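Local atomic coordinates of esterase E25 (Uncultured bacterium, PDB entry 4Q05), a protein that probably hydrolyses carboxylic esters, as a dimeric bacterial member of the hormone-sensitive lipase family. Residues G139-N144 with R268-G273. Numbering follows the deposited sequence.
Sequences GAFVLN and RLYANG
The hydroxyl of Tyr-270 is hydrogen-bonded to OD1 of Asn-210 on helix 206-221, which ties down the outer end of a ring whose face lies against Phe-141. The Phe-141 and Tyr-270 rings form an offset stack, with centroids 4.0 Å apart and planes inclined by 22°. The overlap is unequal: CD1 of Phe-141 sits 3.3 Å above the centre of the tyrosine ring, whereas CD2 of Tyr-270 lies over the rim of the phenylalanine ring. The closest approach, Phe-141 CE1 to Tyr-270 CE2, is 3.3 Å, a tight fit for two aromatic carbons. With CG anti to the backbone N (chi1 178°), Tyr-270 leaves the last turn of helix 262-271 toward loop 139-144. In this alpha/beta hydrolase fold the loop follows strand 132-136 and runs beside the presumed nucleophile elbow, a position consistent with the oxyanion-hole loop of this family: Gly-139 O accepts a weak hydrogen bond from Ser-206 OG. A leucine in place of Tyr-270 lacks ring and hydroxyl, and would probably leave the Phe-141 face without its stacking partner and Asn-210 OD1 without this hydrogen bond. Beside the rings, Val-142 CG1 meets Leu-269 CD2 at 4.0 Å, and helix 77-88 meets them through Ile-84 (on Val-142) and Trp-80 (on Leu-269).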
loop_
_atom_site.group_PDB
_atom_site.type_symbol
_atom_site.label_atom_id
_atom_site.label_comp_id
_atom_site.label_asym_id
_atom_site.label_seq_id
_atom_site.Cartn_x
_atom_site.Cartn_y
_atom_site.Cartn_z
ATOM N N GLY A 139 -3.876 0.740 -20.214
ATOM C CA GLY A 139 -4.745 1.629 -20.954
ATOM C C GLY A 139 -6.149 1.259 -20.527
ATOM O O GLY A 139 -6.391 0.133 -20.071
ATOM N N ALA A 140 -7.063 2.180 -20.674
ATOM C CA ALA A 140 -8.397 1.952 -20.262
ATOM C C ALA A 140 -9.220 1.310 -21.361
ATOM O O ALA A 140 -10.078 1.933 -21.933
ATOM C CB ALA A 140 -9.031 3.230 -19.808
ATOM N N PHE A 141 -8.910 0.062 -21.629
ATOM C CA PHE A 141 -9.742 -0.832 -22.393
ATOM C C PHE A 141 -9.814 -0.616 -23.902
ATOM O O PHE A 141 -10.269 -1.466 -24.600
ATOM C CB PHE A 141 -11.164 -0.855 -21.833
ATOM C CG PHE A 141 -11.222 -1.198 -20.379
ATOM C CD1 PHE A 141 -11.088 -2.486 -19.978
ATOM C CD2 PHE A 141 -11.345 -0.225 -19.427
ATOM C CE1 PHE A 141 -11.099 -2.804 -18.656
ATOM C CE2 PHE A 141 -11.347 -0.545 -18.101
ATOM C CZ PHE A 141 -11.229 -1.831 -17.722
ATOM N N VAL A 142 -9.346 0.515 -24.370
ATOM C CA VAL A 142 -9.417 0.812 -25.781
ATOM C C VAL A 142 -8.088 1.359 -26.279
ATOM O O VAL A 142 -7.934 1.585 -27.439
ATOM C CB VAL A 142 -10.499 1.835 -26.128
ATOM C CG1 VAL A 142 -11.851 1.335 -25.735
ATOM C CG2 VAL A 142 -10.238 3.132 -25.428
ATOM N N LEU A 143 -7.155 1.571 -25.371
ATOM C CA LEU A 143 -5.883 2.206 -25.678
ATOM C C LEU A 143 -4.756 1.195 -25.832
ATOM O O LEU A 143 -4.880 0.043 -25.429
ATOM C CB LEU A 143 -5.519 3.227 -24.595
ATOM C CG LEU A 143 -6.532 4.362 -24.403
ATOM C CD1 LEU A 143 -6.128 5.293 -23.256
ATOM C CD2 LEU A 143 -6.741 5.150 -25.711
ATOM N N ASN A 144 -3.659 1.649 -26.422
ATOM C CA ASN A 144 -2.432 0.869 -26.543
ATOM C C ASN A 144 -2.535 -0.384 -27.395
ATOM O O ASN A 144 -1.872 -1.377 -27.121
ATOM C CB ASN A 144 -1.871 0.531 -25.159
ATOM C CG ASN A 144 -1.598 1.780 -24.323
ATOM O OD1 ASN A 144 -1.084 2.778 -24.823
ATOM N ND2 ASN A 144 -1.960 1.727 -23.060
ATOM N N ARG A 268 -17.659 2.259 -19.757
ATOM C CA ARG A 268 -18.988 1.933 -20.278
ATOM C C ARG A 268 -18.928 1.294 -21.660
ATOM O O ARG A 268 -19.707 0.385 -21.959
ATOM C CB ARG A 268 -19.916 3.156 -20.251
ATOM C CG ARG A 268 -20.255 3.558 -18.828
ATOM C CD ARG A 268 -21.269 4.680 -18.717
ATOM N NE ARG A 268 -21.544 4.923 -17.305
ATOM C CZ ARG A 268 -22.349 4.171 -16.557
ATOM N NH1 ARG A 268 -22.998 3.139 -17.093
ATOM N NH2 ARG A 268 -22.514 4.458 -15.274
ATOM N N LEU A 269 -18.002 1.742 -22.508
ATOM C CA LEU A 269 -17.843 1.077 -23.799
ATOM C C LEU A 269 -17.452 -0.391 -23.578
ATOM O O LEU A 269 -18.047 -1.299 -24.158
ATOM C CB LEU A 269 -16.803 1.789 -24.660
ATOM C CG LEU A 269 -16.699 1.278 -26.096
ATOM C CD1 LEU A 269 -18.049 1.365 -26.799
ATOM C CD2 LEU A 269 -15.635 2.054 -26.860
ATOM N N TYR A 270 -16.458 -0.610 -22.720
ATOM C CA TYR A 270 -16.002 -1.953 -22.343
ATOM C C TYR A 270 -17.140 -2.803 -21.781
ATOM O O TYR A 270 -17.317 -3.963 -22.167
ATOM C CB TYR A 270 -14.900 -1.822 -21.285
ATOM C CG TYR A 270 -14.349 -3.115 -20.738
ATOM C CD1 TYR A 270 -13.748 -4.048 -21.569
ATOM C CD2 TYR A 270 -14.385 -3.380 -19.367
ATOM C CE1 TYR A 270 -13.223 -5.224 -21.063
ATOM C CE2 TYR A 270 -13.861 -4.559 -18.846
ATOM C CZ TYR A 270 -13.277 -5.477 -19.700
ATOM O OH TYR A 270 -12.744 -6.658 -19.211
ATOM N N ALA A 271 -17.900 -2.216 -20.859
ATOM C CA ALA A 271 -18.976 -2.921 -20.171
ATOM C C ALA A 271 -20.069 -3.385 -21.134
ATOM O O ALA A 271 -20.722 -4.401 -20.899
ATOM C CB ALA A 271 -19.579 -2.028 -19.095
ATOM N N ASN A 272 -20.288 -2.620 -22.201
ATOM C CA ASN A 272 -21.227 -3.022 -23.243
ATOM C C ASN A 272 -22.604 -3.342 -22.652
ATOM O O ASN A 272 -23.191 -4.362 -22.971
ATOM C CB ASN A 272 -20.685 -4.232 -24.020
ATOM C CG ASN A 272 -21.319 -4.376 -25.422
ATOM O OD1 ASN A 272 -21.736 -3.393 -26.038
ATOM N ND2 ASN A 272 -21.375 -5.601 -25.922
ATOM N N GLY A 273 -23.107 -2.469 -21.783
ATOM C CA GLY A 273 -24.413 -2.678 -21.185
ATOM C C GLY A 273 -24.418 -3.391 -19.832
ATOM O O GLY A 273 -25.395 -3.303 -19.092
#